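Local coordinates for putative LacI-family transcriptional regulator (Bacteroides fragilis, PDB 3GBV), which is a putative LacI-family transcriptional regulator that probably binds a small effector in its periplasmic-binding-protein-like domain, at residues Q63-E67 with E68-G72; S102-K105 with D106-P109; L183-D187 with S188-D192; G204-N208 with S209-I213. All coordinates share one frame; numbering follows the deposited sequence.

How the contacts relate
The contacts follow one another along the chain and fall into two pairs. Contacts 1 and 2 lie in the part built on the parallel sheet that includes strands 9-16, 72-75 and 97-100. Contacts 3 and 4 lie in the part built on the sheet of strands 137-144, 173-180 and 203-206. Contact centres are about 19 Å apart in the first pair and about 15 Å in the second. Contacts 1 and 3 are farthest apart, with centres about 40 Å from each other. Only contacts 3 and 4 touch, where Asp187 meets Ile213. This two-part build is that of periplasmic-binding-protein folds, whose ligands bind between the parts.

Contact 1: Q63-E67 with E68-G72; sequences QAVIE and EQPDG
The backbone oxygen Val65 O is met by two groups from 68-72. Glu68 N gives it a hydrogen bond of 3.0 Å, and Pro70 CD presses against it at 3.2 Å. The Glu68 N-H points fairly straight at the oxygen, but it comes from above the carbonyl plane. Next to it, Gln69 N bonds Ile66 O at 3.1 Å, again from above the plane. This second bond closes a type I beta turn from Ile66 to Gln69.

The side chain of Glu68 folds back over the last helical turn. Its CG lies beside the backbone N (chi1 -84°) and the chain then runs extended. This places the carboxylate against the helix, with OE2 2.9 Å from Val65 CA. That approach is unusually short, so the exact place of the carboxylate is doubtful. The same OE2 is 3.0 Å from Ala64 O. Both are acceptors and would probably repel each other if the carboxylate is charged and well placed. The other oxygen, OE1, has a weak hydrogen bond to Asn46 ND2.

The buried side is apolar. Pro70 turns toward the helix end, and its CG stands 4.5 Å from Val65 CG1. Both residues also pack on Ala12 of strand 9-16, while Ile66 packs on helix 84-93. Gln69 has positive phi, 54°, and is the first residue to leave helical geometry.

Together these features end helix 55-66 and turn the chain into strand 72-75. This is a helix-to-strand connection of the alternating alpha/beta fold of periplasmic binding proteins.

Contact 2: S102-K105 with D106-P109; sequences SQIK and DAPP
Ile104 and Ala107 form the two ends of a type I beta turn in the loop between strands 97-100 and 111-114. The turn is closed by Ala107 N, which bonds Ile104 O at 2.8 Å with an N-H angle of 152°. The donor sits above the carbonyl plane.

The tight side is apolar. Ile104 keeps CG1 beside its backbone N (chi1 -67°), which leaves the CG2 branch to face the turn. CG2 meets Ala107 CB at 3.9 Å. The buried Ile104 side chain also packs on Pro77, Pro80, Thr83 and Tyr99. Ala107 O accepts hydrogen bonds from two tyrosine hydroxyls, Tyr97 OH and Tyr99 OH. These bonds tie the turn to strand 97-100.

The loose side is polar. Lys105 and Asp106 occupy the two middle corners and are exposed. The Lys105 chain bends twice, and its contact across the turn is made near the backbone. Pro108 follows on the exposed side, with its CD 3.6 Å from Lys105 O.

Asp106 links the two sides. Its side chain runs alongside that of Ile104, pointing the same way. CG lies between the backbone N and the carbonyl carbon (chi1 72°). From there the carboxylate reaches the edge of the apolar patch, where Asp106 OD1 makes a tight approach of 3.1 Å to the methyl carbon Ile104 CG2.

Contact 3: L183-D187 with S188-D192; sequences LNIED and SRMLD
Ile185 has its CG1 between the backbone N and the carbonyl carbon (chi1 40°), and this sends CD1 toward Met190. Met190, a selenomethionine, bends at chi2 (-77°) and again at chi3. Its SE thus comes to 4.0 Å from Ile185 CD1, with the two side chains crossing obliquely. Both also lean on strand 173-180, Ile185 through His180 and Met190 through Leu179.

Between them Glu186 holds the N-cap position. Its backbone oxygen accepts Met190 N at 3.1 Å, nearly along the C=O axis. Arg189 N also approaches Glu186 O, at 2.8 Å, but the bond is weak.

The Arg189 side chain crosses Ile185 at about a right angle. Its NH2 lies 4.0 Å from Ile185 CG2 and 3.8 Å from Asn184 O, a loose approach at the exposed side. Asp187 OD1 forms a salt bridge with Lys143 NZ of strand 137-144.

An apolar residue just before the N-cap packs on the fourth residue after it. That is a hydrophobic staple, here at the start of helix 187-197 in an alpha/beta fold.

Contact 4: G204-N208 with S209-I213; sequences GITFN and SKVYI
Ser209 follows Asn208 directly, and its CB points away from 204-208. A 1,2-ethanediol, probably from the crystallisation liquor, lies about 4 Å from the side chain. The backbone oxygen of Ser209 is taken by Asn237 ND2. Its backbone N passes the Asn208 amide without a hydrogen bond.

Lys210 makes the main polar contact. Its backbone N bonds Asn208 OD1 at 2.9 Å, with an N-H angle of 154°. The donor lies in the carbonyl plane, on a lone pair of OD1. This closes an Asx turn. Asn208 reaches this point because CG sits between its backbone N and carbonyl carbon (chi1 54°). A water gives a second hydrogen bond to Asn208 OD1 at 2.7 Å, and donates a weak one to Lys210 O at 2.7 Å. The far end of the lysine leads away, to a long, weak ion pair with Glu22.

Val211 carries the apolar side. Its CB touches the methyl Thr206 CG2 at 3.5 Å, and its CG2 is 3.7 Å from the same methyl. Thr206 turns its hydroxyl elsewhere, to the backbone oxygen of Phe141 on the neighbouring strand.

Ile213 N then bonds Lys210 O at 3.1 Å as helix 212-220 gets under way.

The contact thus joins strand 203-206 to the helix of its beta-alpha-beta unit. The in-plane Lys210 N bond, with the water as a second donor to OD1, probably limits the rotation of the Asn208 amide. The turn is therefore probably held in shape by side chain and water, while Thr206 CG2 packs against Val211 CB and CG2 on its buried flank.

Contact 1: Q63-E67 with E68-G72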
# COMPACT_ATOMS: atom_id res chain seq x y z
N GLN A 63 -34.51 -12.20 -6.88
CA GLN A 63 -35.90 -11.81 -7.09
C GLN A 63 -36.43 -11.19 -5.80
O GLN A 63 -37.17 -10.20 -5.82
CB GLN A 63 -36.73 -13.04 -7.45
CG GLN A 63 -38.22 -12.76 -7.64
CD GLN A 63 -38.51 -11.96 -8.89
OE1 GLN A 63 -38.37 -12.47 -10.01
NE2 GLN A 63 -38.92 -10.71 -8.72
N ALA A 64 -36.06 -11.78 -4.66
CA ALA A 64 -36.50 -11.26 -3.37
C ALA A 64 -35.96 -9.85 -3.21
O ALA A 64 -36.66 -8.97 -2.71
CB ALA A 64 -35.99 -12.16 -2.24
N VAL A 65 -34.72 -9.63 -3.64
CA VAL A 65 -34.10 -8.31 -3.56
C VAL A 65 -34.86 -7.32 -4.42
O VAL A 65 -35.19 -6.22 -3.98
CB VAL A 65 -32.63 -8.32 -4.02
CG1 VAL A 65 -32.08 -6.90 -4.04
CG2 VAL A 65 -31.80 -9.19 -3.10
N ILE A 66 -35.12 -7.71 -5.66
CA ILE A 66 -35.86 -6.85 -6.58
C ILE A 66 -37.24 -6.55 -6.00
O ILE A 66 -37.73 -5.43 -6.10
CB ILE A 66 -36.01 -7.53 -7.96
CG1 ILE A 66 -34.65 -7.60 -8.65
CG2 ILE A 66 -37.00 -6.76 -8.82
CD1 ILE A 66 -34.65 -8.39 -9.94
N GLU A 67 -37.85 -7.56 -5.39
CA GLU A 67 -39.18 -7.39 -4.81
C GLU A 67 -39.20 -6.58 -3.52
O GLU A 67 -40.27 -6.31 -2.97
CB GLU A 67 -39.83 -8.77 -4.62
CG GLU A 67 -40.49 -9.28 -5.90
CD GLU A 67 -40.87 -10.74 -5.83
OE1 GLU A 67 -41.14 -11.24 -4.72
OE2 GLU A 67 -40.91 -11.40 -6.90
N GLU A 68 -38.03 -6.19 -3.04
CA GLU A 68 -37.95 -5.37 -1.84
C GLU A 68 -38.00 -3.90 -2.25
O GLU A 68 -38.08 -3.01 -1.41
CB GLU A 68 -36.65 -5.65 -1.07
CG GLU A 68 -36.76 -6.86 -0.15
CD GLU A 68 -35.41 -7.47 0.20
OE1 GLU A 68 -35.06 -7.51 1.40
OE2 GLU A 68 -34.70 -7.92 -0.73
N GLN A 69 -37.97 -3.66 -3.56
CA GLN A 69 -38.03 -2.31 -4.12
C GLN A 69 -36.95 -1.38 -3.54
O GLN A 69 -37.26 -0.33 -2.99
CB GLN A 69 -39.41 -1.69 -3.84
CG GLN A 69 -40.59 -2.65 -4.03
CD GLN A 69 -41.90 -2.05 -3.54
OE1 GLN A 69 -42.42 -1.10 -4.13
NE2 GLN A 69 -42.43 -2.60 -2.46
N PRO A 70 -35.67 -1.76 -3.66
CA PRO A 70 -34.61 -0.91 -3.11
C PRO A 70 -34.29 0.30 -4.00
O PRO A 70 -34.52 0.27 -5.20
CB PRO A 70 -33.44 -1.86 -3.01
CG PRO A 70 -33.60 -2.70 -4.23
CD PRO A 70 -35.10 -3.00 -4.22
N ASP A 71 -33.77 1.35 -3.37
CA ASP A 71 -33.38 2.58 -4.05
C ASP A 71 -32.12 2.34 -4.86
O ASP A 71 -31.96 2.85 -5.97
CB ASP A 71 -33.10 3.68 -3.04
CG ASP A 71 -34.31 4.04 -2.24
OD1 ASP A 71 -35.20 4.70 -2.81
OD2 ASP A 71 -34.38 3.64 -1.05
N GLY A 72 -31.21 1.58 -4.26
CA GLY A 72 -29.96 1.28 -4.93
C GLY A 72 -29.46 -0.11 -4.57
O GLY A 72 -29.88 -0.71 -3.58

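Contact 2: S102-K105 with D106-P109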
# COMPACT_ATOMS: atom_id res chain seq x y z
N SER A 102 -15.75 -7.79 -9.33
CA SER A 102 -15.76 -8.20 -10.74
C SER A 102 -16.69 -7.33 -11.56
O SER A 102 -17.72 -6.87 -11.06
CB SER A 102 -16.22 -9.65 -10.87
OG SER A 102 -15.36 -10.56 -10.22
N GLN A 103 -16.34 -7.11 -12.82
CA GLN A 103 -17.17 -6.33 -13.74
C GLN A 103 -17.88 -7.37 -14.61
O GLN A 103 -17.45 -8.52 -14.68
CB GLN A 103 -16.33 -5.43 -14.66
CG GLN A 103 -15.24 -4.64 -13.97
CD GLN A 103 -14.46 -3.75 -14.93
OE1 GLN A 103 -15.00 -2.79 -15.48
NE2 GLN A 103 -13.18 -4.07 -15.15
N ILE A 104 -18.98 -6.95 -15.23
CA ILE A 104 -19.74 -7.81 -16.14
C ILE A 104 -19.92 -6.91 -17.36
O ILE A 104 -20.90 -6.17 -17.48
CB ILE A 104 -21.13 -8.21 -15.55
CG1 ILE A 104 -20.93 -9.13 -14.33
CG2 ILE A 104 -21.97 -8.92 -16.61
CD1 ILE A 104 -22.22 -9.64 -13.71
N LYS A 105 -18.93 -6.96 -18.24
CA LYS A 105 -18.88 -6.16 -19.45
C LYS A 105 -20.16 -5.98 -20.26
O LYS A 105 -20.48 -4.86 -20.66
CB LYS A 105 -17.77 -6.69 -20.37
CG LYS A 105 -16.37 -6.48 -19.80
CD LYS A 105 -16.01 -4.99 -19.80
CE LYS A 105 -14.74 -4.73 -19.02
NZ LYS A 105 -13.65 -5.62 -19.46
N ASP A 106 -20.89 -7.06 -20.50
CA ASP A 106 -22.12 -6.96 -21.28
C ASP A 106 -23.27 -6.33 -20.50
O ASP A 106 -24.39 -6.22 -21.02
CB ASP A 106 -22.54 -8.33 -21.80
CG ASP A 106 -23.07 -9.23 -20.70
OD1 ASP A 106 -22.36 -9.42 -19.69
OD2 ASP A 106 -24.20 -9.74 -20.85
N ALA A 107 -23.01 -5.91 -19.26
CA ALA A 107 -24.04 -5.28 -18.43
C ALA A 107 -23.45 -4.19 -17.54
O ALA A 107 -23.43 -4.33 -16.31
CB ALA A 107 -24.74 -6.34 -17.58
N PRO A 108 -22.98 -3.08 -18.14
CA PRO A 108 -22.39 -1.97 -17.39
C PRO A 108 -23.26 -1.44 -16.25
O PRO A 108 -24.47 -1.26 -16.40
CB PRO A 108 -22.13 -0.91 -18.47
CG PRO A 108 -23.15 -1.21 -19.50
CD PRO A 108 -23.13 -2.72 -19.56
N PRO A 109 -22.63 -1.21 -15.08
CA PRO A 109 -23.31 -0.70 -13.88
C PRO A 109 -23.20 0.81 -13.83
O PRO A 109 -22.72 1.45 -14.77
CB PRO A 109 -22.50 -1.33 -12.77
CG PRO A 109 -21.10 -1.15 -13.31
CD PRO A 109 -21.24 -1.59 -14.76

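Contact 3: L183-D187 with S188-D192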
# COMPACT_ATOMS: atom_id res chain seq x y z
N LEU A 183 -16.65 -31.30 -3.19
CA LEU A 183 -15.75 -32.40 -2.94
C LEU A 183 -16.17 -33.86 -2.78
O LEU A 183 -17.26 -34.32 -3.14
CB LEU A 183 -14.91 -32.08 -1.71
CG LEU A 183 -14.45 -30.66 -1.42
CD1 LEU A 183 -15.10 -30.16 -0.13
CD2 LEU A 183 -12.94 -30.68 -1.27
N ASN A 184 -15.19 -34.50 -2.16
CA ASN A 184 -15.02 -35.88 -1.74
C ASN A 184 -13.62 -36.26 -2.22
O ASN A 184 -13.16 -37.40 -2.11
CB ASN A 184 -16.11 -36.82 -2.20
CG ASN A 184 -16.67 -37.58 -1.03
OD1 ASN A 184 -17.29 -36.98 -0.14
ND2 ASN A 184 -16.42 -38.88 -0.97
N ILE A 185 -12.96 -35.25 -2.78
CA ILE A 185 -11.55 -35.31 -3.15
C ILE A 185 -11.16 -34.19 -2.19
O ILE A 185 -11.68 -33.08 -2.29
CB ILE A 185 -11.21 -34.87 -4.60
CG1 ILE A 185 -12.03 -33.65 -5.01
CG2 ILE A 185 -11.42 -36.02 -5.55
CD1 ILE A 185 -11.63 -33.12 -6.35
N GLU A 186 -10.31 -34.49 -1.22
CA GLU A 186 -9.95 -33.47 -0.25
C GLU A 186 -8.76 -32.66 -0.69
O GLU A 186 -7.84 -33.18 -1.32
CB GLU A 186 -9.72 -34.09 1.13
CG GLU A 186 -11.02 -34.56 1.78
CD GLU A 186 -12.04 -33.43 1.94
OE1 GLU A 186 -12.04 -32.49 1.11
OE2 GLU A 186 -12.85 -33.49 2.89
N ASP A 187 -8.80 -31.37 -0.36
CA ASP A 187 -7.75 -30.45 -0.73
C ASP A 187 -6.35 -30.97 -0.46
O ASP A 187 -5.50 -30.93 -1.34
CB ASP A 187 -7.96 -29.11 -0.02
CG ASP A 187 -9.11 -28.32 -0.60
OD1 ASP A 187 -9.41 -27.22 -0.08
OD2 ASP A 187 -9.71 -28.79 -1.58
N SER A 188 -6.12 -31.48 0.74
CA SER A 188 -4.80 -31.99 1.08
C SER A 188 -4.38 -33.18 0.21
O SER A 188 -3.19 -33.35 -0.08
CB SER A 188 -4.74 -32.37 2.56
OG SER A 188 -5.64 -33.41 2.87
N ARG A 189 -5.34 -33.99 -0.22
CA ARG A 189 -5.00 -35.14 -1.06
C ARG A 189 -4.59 -34.66 -2.45
O ARG A 189 -3.68 -35.22 -3.07
CB ARG A 189 -6.17 -36.13 -1.14
CG ARG A 189 -5.73 -37.55 -1.48
CD ARG A 189 -6.85 -38.57 -1.27
NE ARG A 189 -7.88 -38.47 -2.30
CZ ARG A 189 -9.06 -39.10 -2.25
NH1 ARG A 189 -9.35 -39.88 -1.21
NH2 ARG A 189 -9.93 -38.96 -3.23
N MSE A 190 -5.24 -33.61 -2.95
CA MSE A 190 -4.88 -33.05 -4.25
C MSE A 190 -3.42 -32.57 -4.17
O MSE A 190 -2.62 -32.82 -5.07
CB MSE A 190 -5.76 -31.84 -4.60
CG MSE A 190 -7.25 -32.13 -4.81
SE MSE A 190 -7.63 -32.97 -6.57
CE MSE A 190 -6.47 -31.91 -7.78
N LEU A 191 -3.09 -31.87 -3.09
CA LEU A 191 -1.75 -31.35 -2.90
C LEU A 191 -0.70 -32.46 -2.82
O LEU A 191 0.36 -32.35 -3.45
CB LEU A 191 -1.66 -30.47 -1.64
CG LEU A 191 -2.12 -28.99 -1.66
CD1 LEU A 191 -1.53 -28.28 -2.87
CD2 LEU A 191 -3.61 -28.89 -1.67
N ASP A 192 -0.98 -33.51 -2.06
CA ASP A 192 -0.02 -34.62 -1.95
C ASP A 192 0.34 -35.17 -3.32
O ASP A 192 1.52 -35.34 -3.64
CB ASP A 192 -0.57 -35.76 -1.09
CG ASP A 192 -0.69 -35.39 0.38
OD1 ASP A 192 0.19 -34.67 0.88
OD2 ASP A 192 -1.66 -35.83 1.03

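Contact 4: G204-N208 with S209-I213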
# COMPACT_ATOMS: atom_id res chain seq x y z
N GLY A 204 4.68 -20.83 -6.24
CA GLY A 204 3.31 -20.87 -6.72
C GLY A 204 2.52 -19.61 -6.44
O GLY A 204 3.00 -18.70 -5.77
N ILE A 205 1.29 -19.57 -6.96
CA ILE A 205 0.43 -18.41 -6.79
C ILE A 205 -1.04 -18.79 -6.96
O ILE A 205 -1.36 -19.74 -7.67
CB ILE A 205 0.78 -17.32 -7.85
CG1 ILE A 205 -0.12 -16.09 -7.70
CG2 ILE A 205 0.62 -17.89 -9.27
CD1 ILE A 205 0.31 -14.93 -8.57
N THR A 206 -1.92 -18.06 -6.27
CA THR A 206 -3.36 -18.27 -6.38
C THR A 206 -4.00 -16.89 -6.57
O THR A 206 -3.48 -15.88 -6.09
CB THR A 206 -3.95 -18.93 -5.12
OG1 THR A 206 -5.32 -19.27 -5.38
CG2 THR A 206 -3.91 -17.98 -3.93
N PHE A 207 -5.13 -16.84 -7.27
CA PHE A 207 -5.81 -15.57 -7.51
C PHE A 207 -7.08 -15.41 -6.72
O PHE A 207 -7.75 -14.39 -6.82
CB PHE A 207 -6.07 -15.39 -9.01
CG PHE A 207 -4.83 -15.36 -9.82
CD1 PHE A 207 -3.94 -14.30 -9.72
CD2 PHE A 207 -4.51 -16.43 -10.65
CE1 PHE A 207 -2.73 -14.31 -10.42
CE2 PHE A 207 -3.31 -16.45 -11.36
CZ PHE A 207 -2.42 -15.39 -11.24
N ASN A 208 -7.44 -16.43 -5.95
CA ASN A 208 -8.63 -16.32 -5.12
C ASN A 208 -8.06 -15.83 -3.80
O ASN A 208 -6.85 -15.62 -3.71
CB ASN A 208 -9.36 -17.66 -4.99
CG ASN A 208 -8.48 -18.79 -4.49
OD1 ASN A 208 -7.95 -18.75 -3.38
ND2 ASN A 208 -8.32 -19.82 -5.32
N SER A 209 -8.89 -15.64 -2.78
CA SER A 209 -8.37 -15.12 -1.52
C SER A 209 -8.14 -16.15 -0.41
O SER A 209 -7.96 -15.78 0.75
CB SER A 209 -9.29 -14.02 -1.00
OG SER A 209 -10.63 -14.49 -0.89
N LYS A 210 -8.15 -17.43 -0.78
CA LYS A 210 -7.98 -18.52 0.18
C LYS A 210 -6.60 -19.17 0.06
O LYS A 210 -6.49 -20.40 0.09
CB LYS A 210 -9.05 -19.59 -0.06
CG LYS A 210 -10.44 -19.06 -0.37
CD LYS A 210 -11.17 -18.59 0.87
CE LYS A 210 -11.91 -19.74 1.55
NZ LYS A 210 -13.01 -20.28 0.69
N VAL A 211 -5.56 -18.36 -0.08
CA VAL A 211 -4.21 -18.88 -0.21
C VAL A 211 -3.79 -19.66 1.04
O VAL A 211 -2.90 -20.50 0.99
CB VAL A 211 -3.18 -17.74 -0.49
CG1 VAL A 211 -3.04 -16.86 0.74
CG2 VAL A 211 -1.84 -18.32 -0.89
N TYR A 212 -4.44 -19.38 2.16
CA TYR A 212 -4.13 -20.04 3.42
C TYR A 212 -4.31 -21.56 3.33
O TYR A 212 -3.69 -22.31 4.10
CB TYR A 212 -4.99 -19.48 4.56
CG TYR A 212 -6.47 -19.76 4.42
CD1 TYR A 212 -7.00 -21.01 4.73
CD2 TYR A 212 -7.35 -18.77 3.97
CE1 TYR A 212 -8.35 -21.29 4.60
CE2 TYR A 212 -8.72 -19.04 3.84
CZ TYR A 212 -9.21 -20.30 4.16
OH TYR A 212 -10.55 -20.58 4.03
N ILE A 213 -5.16 -22.01 2.42
CA ILE A 213 -5.41 -23.44 2.24
C ILE A 213 -4.09 -24.11 1.85
O ILE A 213 -3.74 -25.17 2.35
CB ILE A 213 -6.46 -23.71 1.13
CG1 ILE A 213 -7.83 -23.21 1.58
CG2 ILE A 213 -6.53 -25.19 0.81
CD1 ILE A 213 -8.85 -23.18 0.47
O HOH W 1 -6.60 -20.95 -2.50